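Local coordinates for cell surface protein (Putative S-layer protein) (Clostridioides difficile R20291, PDB 5NJL) that is a cell-surface protein with an extended three-domain fold that shows cell adhesion in vitro and probably acts as an S-layer-associated adhesin, at residues A[130-134]-A[135-139]; A[98-101]-A[102-105]; A[177-180]-A[181-184]. All coordinates share one frame; numbering follows the deposited sequence.

Interaction 1. Residues A[130-134]-A[135-139]; sequences ASYDS and AKDKL
Y132 reaches along the hairpin to D137, its OH giving a hydrogen bond of 2.6 Å to D137 OD1. The carboxylate stands nearly upright to the ring, the planes 76° apart, and OD1 lies at the ring edge while receiving the proton on its anti side, 31° out of its own plane. The same OD1 also bonds S101 OG at the start of helix 101-115. D133 works on the other face of the sheet. With its CG anti to the backbone N (chi1 -171°), the carboxylate turns in under the loop, and OD1 takes a straight bond of 2.9 Å from K136 N, approached from above the carboxylate plane. The bond from A135 N to the same OD1 is longer and weak; an aspartate suits this place because one oxygen can gather successive amides of the turn.

Strands 126-133 and 138-145 form an antiparallel hairpin here, with D133 and K138 a hydrogen-bonded pair: D133 N meets K138 O at 2.9 Å. The return bonds to D133 O, from D137 N at 2.9 Å and K138 N at 3.4 Å, are both weak. Since D137 and K138 both face D133, this is a G1 beta bulge, and D137 holds left-handed backbone angles.

Around these bonds the contacts soften. The methylenes of K136 run beside the D133 carboxylate, CD lying 3.8 Å from OD2, while the K136 amine makes a weak, long ion pair with E156. L139 CA sits 3.4 Å from S131 O, and its branched side chain turns toward A130 and helix 101-115, where A108 packs on it.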
loop_
_atom_site.group_PDB
_atom_site.type_symbol
_atom_site.label_atom_id
_atom_site.label_comp_id
_atom_site.label_asym_id
_atom_site.label_seq_id
_atom_site.Cartn_x
_atom_site.Cartn_y
_atom_site.Cartn_z
ATOM N N ALA A 130 -8.082 26.153 -21.064
ATOM C CA ALA A 130 -7.279 25.184 -20.349
ATOM C C ALA A 130 -6.551 24.361 -21.360
ATOM O O ALA A 130 -7.181 23.804 -22.272
ATOM C CB ALA A 130 -8.149 24.309 -19.469
ATOM N N SER A 131 -5.246 24.251 -21.191
ATOM C CA SER A 131 -4.369 23.636 -22.181
ATOM C C SER A 131 -3.509 22.568 -21.524
ATOM O O SER A 131 -2.972 22.802 -20.452
ATOM C CB SER A 131 -3.449 24.687 -22.817
ATOM O OG SER A 131 -4.143 25.802 -23.377
ATOM N N TYR A 132 -3.368 21.397 -22.154
ATOM C CA TYR A 132 -2.385 20.410 -21.705
ATOM C C TYR A 132 -1.197 20.525 -22.656
ATOM O O TYR A 132 -1.323 20.305 -23.851
ATOM C CB TYR A 132 -2.923 18.958 -21.613
ATOM C CG TYR A 132 -1.763 17.998 -21.411
ATOM C CD1 TYR A 132 -1.000 18.048 -20.255
ATOM C CD2 TYR A 132 -1.352 17.117 -22.427
ATOM C CE1 TYR A 132 0.106 17.226 -20.070
ATOM C CE2 TYR A 132 -0.248 16.275 -22.246
ATOM C CZ TYR A 132 0.483 16.335 -21.067
ATOM O OH TYR A 132 1.610 15.542 -20.876
ATOM N N ASP A 133 -0.071 20.958 -22.124
ATOM C CA ASP A 133 1.149 21.113 -22.883
ATOM C C ASP A 133 1.877 19.781 -22.782
ATOM O O ASP A 133 2.440 19.459 -21.730
ATOM C CB ASP A 133 1.981 22.263 -22.336
ATOM C CG ASP A 133 3.182 22.608 -23.227
ATOM O OD1 ASP A 133 3.998 21.713 -23.538
ATOM O OD2 ASP A 133 3.327 23.777 -23.601
ATOM N N SER A 134 1.814 19.009 -23.877
ATOM C CA SER A 134 2.450 17.684 -23.989
ATOM C C SER A 134 3.939 17.710 -23.748
ATOM O O SER A 134 4.494 16.762 -23.218
ATOM C CB SER A 134 2.239 17.099 -25.390
ATOM O OG SER A 134 0.870 16.945 -25.685
ATOM N N ALA A 135 4.582 18.790 -24.161
ATOM C CA ALA A 135 6.031 18.896 -24.074
ATOM C C ALA A 135 6.509 19.138 -22.648
ATOM O O ALA A 135 7.421 18.453 -22.186
ATOM C CB ALA A 135 6.532 20.004 -24.976
ATOM N N LYS A 136 5.928 20.143 -21.987
ATOM C CA LYS A 136 6.295 20.520 -20.604
ATOM C C LYS A 136 5.646 19.628 -19.549
ATOM O O LYS A 136 6.044 19.666 -18.391
ATOM C CB LYS A 136 5.857 21.947 -20.290
ATOM C CG LYS A 136 6.535 23.035 -21.094
ATOM C CD LYS A 136 5.895 24.395 -20.829
ATOM C CE LYS A 136 6.007 24.831 -19.370
ATOM N NZ LYS A 136 5.585 26.247 -19.169
ATOM N N ASP A 137 4.611 18.890 -19.949
ATOM C CA ASP A 137 3.834 18.060 -19.060
ATOM C C ASP A 137 3.126 18.877 -17.949
ATOM O O ASP A 137 3.201 18.547 -16.762
ATOM C CB ASP A 137 4.750 16.988 -18.466
ATOM C CG ASP A 137 4.036 15.745 -18.136
ATOM O OD1 ASP A 137 2.892 15.536 -18.588
ATOM O OD2 ASP A 137 4.652 14.952 -17.410
ATOM N N LYS A 138 2.417 19.923 -18.373
ATOM C CA LYS A 138 1.689 20.815 -17.473
ATOM C C LYS A 138 0.277 21.114 -17.972
ATOM O O LYS A 138 0.042 21.177 -19.185
ATOM C CB LYS A 138 2.445 22.143 -17.341
ATOM C CG LYS A 138 3.852 22.026 -16.763
ATOM C CD LYS A 138 3.873 21.479 -15.346
ATOM C CE LYS A 138 5.311 21.322 -14.843
ATOM N NZ LYS A 138 5.382 20.641 -13.517
ATOM N N LEU A 139 -0.644 21.306 -17.035
ATOM C CA LEU A 139 -1.975 21.857 -17.330
ATOM C C LEU A 139 -1.849 23.373 -17.106
ATOM O O LEU A 139 -1.410 23.800 -16.038
ATOM C CB LEU A 139 -2.998 21.260 -16.386
ATOM C CG LEU A 139 -4.382 21.858 -16.282
ATOM C CD1 LEU A 139 -5.111 21.713 -17.599
ATOM C CD2 LEU A 139 -5.174 21.226 -15.174
#

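Interaction 2. Residues A[98-101]-A[102-105]; sequences YENS and ADLS. With SO4 (sulfate ion), chain L; SO4 (sulfate ion), chain U.
Y98 and L104 make the apolar part of this contact, the leucine bringing one methyl over a face of the tyrosine ring. L104 CD2 lies 4.0 Å from the centroid of the Y98 ring, 28° off its normal, a CH-pi arrangement in which the two side chains cross at about a right angle. Leucine suits the place because its branched, apolar side chain sets a methyl over the ring face. The phenol end of Y98 is engaged separately, by E107 and by the backbone N of I164.

Among the bonds from side chain to backbone, D103 OD2 accepts from E99 N at 2.8 Å through its anti lone pair, tying the incoming loop to the first turn. N100 answers in the reverse direction: its CG sits between the backbone N and the carbonyl carbon (chi1 50°), which carries OD1 to D103 N, 3.0 Å away and almost in line with the amide C=O. Of the backbone bonds, S105 N meets S101 O at 3.0 Å, whereas those from D103 N and L104 N to N100 O are weak.

Two sulfate ions, probably from the crystallisation liquor, sit at this end. S101 N gives a bond of 3.0 Å to O4 of one (chain U), and N100 ND2 one of 2.9 Å to O2 of the other (chain L). The partial positive charge of a helix start probably favours such anions. The whole is an asparagine N-cap at the start of helix 101-115: N100 OD1 takes the amide of D103, one of the first-turn N-H groups that lack a carbonyl from a preceding helical turn.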
loop_
_atom_site.group_PDB
_atom_site.type_symbol
_atom_site.label_atom_id
_atom_site.label_comp_id
_atom_site.label_asym_id
_atom_site.label_seq_id
_atom_site.Cartn_x
_atom_site.Cartn_y
_atom_site.Cartn_z
ATOM N N TYR A 98 -3.120 14.825 -9.394
ATOM C CA TYR A 98 -2.789 14.394 -10.755
ATOM C C TYR A 98 -1.609 13.431 -10.663
ATOM O O TYR A 98 -0.569 13.779 -10.121
ATOM C CB TYR A 98 -2.455 15.607 -11.648
ATOM C CG TYR A 98 -3.596 16.612 -11.694
ATOM C CD1 TYR A 98 -4.733 16.348 -12.437
ATOM C CD2 TYR A 98 -3.551 17.787 -10.950
ATOM C CE1 TYR A 98 -5.778 17.241 -12.481
ATOM C CE2 TYR A 98 -4.579 18.690 -10.988
ATOM C CZ TYR A 98 -5.698 18.413 -11.737
ATOM O OH TYR A 98 -6.745 19.256 -11.746
ATOM N N GLU A 99 -1.768 12.214 -11.167
ATOM C CA GLU A 99 -0.736 11.179 -11.008
ATOM C C GLU A 99 0.087 10.971 -12.256
ATOM O O GLU A 99 1.196 10.476 -12.173
ATOM C CB GLU A 99 -1.382 9.863 -10.561
ATOM C CG GLU A 99 -1.927 9.986 -9.145
ATOM C CD GLU A 99 -2.553 8.717 -8.595
ATOM O OE1 GLU A 99 -3.094 7.904 -9.376
ATOM O OE2 GLU A 99 -2.515 8.547 -7.357
ATOM N N ASN A 100 -0.432 11.384 -13.411
ATOM C CA ASN A 100 0.273 11.173 -14.665
ATOM C C ASN A 100 -0.199 12.158 -15.737
ATOM O O ASN A 100 -1.160 12.905 -15.534
ATOM C CB ASN A 100 0.041 9.722 -15.128
ATOM C CG ASN A 100 -1.409 9.346 -15.127
ATOM O OD1 ASN A 100 -2.248 10.067 -15.658
ATOM N ND2 ASN A 100 -1.726 8.224 -14.514
ATOM N N SER A 101 0.478 12.129 -16.873
ATOM C CA SER A 101 0.164 12.978 -18.018
ATOM C C SER A 101 -1.280 12.883 -18.470
ATOM O O SER A 101 -1.894 13.919 -18.773
ATOM C CB SER A 101 1.124 12.675 -19.173
ATOM O OG SER A 101 2.468 12.986 -18.779
ATOM N N ALA A 102 -1.853 11.677 -18.453
ATOM C CA ALA A 102 -3.260 11.463 -18.841
ATOM C C ALA A 102 -4.275 12.174 -17.936
ATOM O O ALA A 102 -5.316 12.630 -18.409
ATOM C CB ALA A 102 -3.586 9.968 -18.912
ATOM N N ASP A 103 -3.990 12.244 -16.642
ATOM C CA ASP A 103 -4.821 12.988 -15.714
ATOM C C ASP A 103 -4.839 14.500 -16.037
ATOM O O ASP A 103 -5.885 15.141 -15.946
ATOM C CB ASP A 103 -4.313 12.824 -14.270
ATOM C CG ASP A 103 -4.562 11.432 -13.684
ATOM O OD1 ASP A 103 -5.402 10.674 -14.216
ATOM O OD2 ASP A 103 -3.927 11.130 -12.645
ATOM N N LEU A 104 -3.688 15.059 -16.385
ATOM C CA LEU A 104 -3.610 16.482 -16.755
ATOM C C LEU A 104 -4.370 16.743 -18.065
ATOM O O LEU A 104 -5.130 17.695 -18.175
ATOM C CB LEU A 104 -2.179 16.950 -16.891
ATOM C CG LEU A 104 -1.348 16.870 -15.616
ATOM C CD1 LEU A 104 0.098 17.133 -15.946
ATOM C CD2 LEU A 104 -1.825 17.836 -14.556
ATOM N N SER A 105 -4.180 15.855 -19.034
ATOM C CA SER A 105 -4.851 15.938 -20.297
ATOM C C SER A 105 -6.358 15.840 -20.158
ATOM O O SER A 105 -7.081 16.633 -20.770
ATOM C CB SER A 105 -4.334 14.815 -21.209
ATOM O OG SER A 105 -4.871 15.003 -22.480
HETATM S S SO4 L . 0.762 5.979 -13.331
HETATM O O1 SO4 L . -0.064 4.755 -13.487
HETATM O O2 SO4 L . 0.003 7.003 -12.576
HETATM O O3 SO4 L . 1.153 6.493 -14.670
HETATM O O4 SO4 L . 1.982 5.644 -12.563
HETATM S S SO4 U . 3.040 8.980 -17.266
HETATM O O1 SO4 U . 1.821 8.131 -17.277
HETATM O O2 SO4 U . 4.070 8.281 -16.461
HETATM O O3 SO4 U . 3.505 9.126 -18.671
HETATM O O4 SO4 U . 2.812 10.337 -16.658
#

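Interaction 3. Residues A[177-180]-A[181-184]; sequences NLDP and STEG
The carbonyl oxygen of D179 is gripped twice by T182: the hydroxyl OG1 donates to it at 2.7 Å, and the backbone N at 3.0 Å. The two donors use different parts of the oxygen. OG1 lies near the carbonyl plane, tilted 15° from it, whereas the amide comes from well above the plane. T182 has OG1 anti to its own carbonyl carbon and beside its backbone N (chi1 -61°), which sets hydroxyl and amide next to each other and lets both turn to the same acceptor. A threonine thus adds a second bond where the backbone alone would supply one.

At the D179 side chain the firm bond is the one OD1 receives from S181 N at 3.0 Å, the bond of an Asx turn, met from above the carboxylate plane. S181 OG also comes to OD1, at 2.8 Å and from the same face, but S181 was modelled in two conformations and this hydroxyl bond belongs to one of them, so it is doubtful.

The backbone frame is a type I beta turn from D179 to T182, closed by the T182 N bond, with P180 and S181 at its corners. Proline suits the first corner because its ring already fixes phi near the value this turn needs (-64°), and it has no N-H to be satisfied. A water molecule donates to P180 O at 2.7 Å and to T182 O at 2.8 Å, bridging the two carbonyls.

Packing between the segments is slight: L178 CD1 comes to 4.4 Å from T182 OG1. The turn belongs to the long loop between strands 152-158 and 199-200, as does N169, which P180 touches; P180 also packs the turn onto I122 and V125 of helix 122-125.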
loop_
_atom_site.group_PDB
_atom_site.type_symbol
_atom_site.label_atom_id
_atom_site.label_comp_id
_atom_site.label_asym_id
_atom_site.label_seq_id
_atom_site.Cartn_x
_atom_site.Cartn_y
_atom_site.Cartn_z
ATOM N N ASN A 177 -9.692 32.423 0.999
ATOM C CA ASN A 177 -10.527 31.825 -0.050
ATOM C C ASN A 177 -11.637 32.813 -0.398
ATOM O O ASN A 177 -12.555 33.048 0.366
ATOM C CB ASN A 177 -11.070 30.449 0.392
ATOM C CG ASN A 177 -9.982 29.397 0.412
ATOM O OD1 ASN A 177 -9.710 28.759 -0.595
ATOM N ND2 ASN A 177 -9.311 29.268 1.519
ATOM N N LEU A 178 -11.496 33.427 -1.552
ATOM C CA LEU A 178 -12.245 34.611 -1.944
ATOM C C LEU A 178 -13.369 34.222 -2.895
ATOM O O LEU A 178 -13.182 33.397 -3.772
ATOM C CB LEU A 178 -11.216 35.565 -2.596
ATOM C CG LEU A 178 -11.625 36.961 -2.980
ATOM C CD1 LEU A 178 -11.976 37.776 -1.745
ATOM C CD2 LEU A 178 -10.514 37.619 -3.778
ATOM N N ASP A 179 -14.570 34.764 -2.705
ATOM C CA ASP A 179 -15.697 34.466 -3.575
ATOM C C ASP A 179 -15.557 35.224 -4.916
ATOM O O ASP A 179 -15.460 36.445 -4.909
ATOM C CB ASP A 179 -17.012 34.844 -2.867
ATOM C CG ASP A 179 -18.255 34.538 -3.684
ATOM O OD1 ASP A 179 -18.215 34.113 -4.857
ATOM O OD2 ASP A 179 -19.346 34.760 -3.142
ATOM N N PRO A 180 -15.560 34.508 -6.057
ATOM C CA PRO A 180 -15.391 35.194 -7.358
ATOM C C PRO A 180 -16.513 36.165 -7.732
ATOM O O PRO A 180 -16.298 37.013 -8.579
ATOM C CB PRO A 180 -15.371 34.047 -8.371
ATOM C CG PRO A 180 -15.002 32.841 -7.589
ATOM C CD PRO A 180 -15.583 33.039 -6.223
ATOM N N SER A 181 -17.693 36.011 -7.135
ATOM C CA SER A 181 -18.815 36.936 -7.325
ATOM C C SER A 181 -18.724 38.180 -6.424
ATOM O O SER A 181 -19.571 39.035 -6.478
ATOM C CB SER A 181 -20.144 36.199 -7.095
ATOM O OG SER A 181 -20.276 35.756 -5.753
ATOM N N THR A 182 -17.695 38.289 -5.585
ATOM C CA THR A 182 -17.471 39.516 -4.813
ATOM C C THR A 182 -17.415 40.682 -5.839
ATOM O O THR A 182 -16.722 40.588 -6.858
ATOM C CB THR A 182 -16.135 39.461 -4.026
ATOM O OG1 THR A 182 -16.139 38.365 -3.093
ATOM C CG2 THR A 182 -15.873 40.766 -3.275
ATOM N N GLU A 183 -18.165 41.760 -5.621
ATOM C CA GLU A 183 -18.104 42.879 -6.579
ATOM C C GLU A 183 -16.712 43.480 -6.434
ATOM O O GLU A 183 -16.183 43.601 -5.340
ATOM C CB GLU A 183 -19.242 43.909 -6.402
ATOM C CG GLU A 183 -20.467 43.597 -7.265
ATOM C CD GLU A 183 -21.721 44.387 -6.900
ATOM O OE1 GLU A 183 -21.722 45.111 -5.880
ATOM O OE2 GLU A 183 -22.727 44.275 -7.640
ATOM N N GLY A 184 -16.069 43.737 -7.557
ATOM C CA GLY A 184 -14.676 44.159 -7.534
ATOM C C GLY A 184 -13.655 43.030 -7.698
ATOM O O GLY A 184 -12.493 43.307 -7.935
HETATM O O HOH W 1 -17.236 39.405 -9.312
#

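How the interactions relate
Interactions 1 and 2 adjoin, with centres about 10 Å apart, and are joined by D137 OD1 and S101 OG, 2.6 Å apart, a probable hydrogen bond between the hairpin loop and the first turn of helix 101-115. Beside it, Y132 CD1 lies 3.7 Å from L104 CB, and D137 O 3.5 Å from L104 CD1. L104, which meets Y98 within interaction 2, thus also touches the hairpin. Interaction 3 stands apart, its nearest atoms about 16 Å from interaction 1 and about 15 Å from interaction 2. Sulfate ions, probably from crystallisation, bond N100 and S101 and lie about 5 Å from the D137 side chain and about 3 Å from that of D179; they do not by themselves establish a binding site.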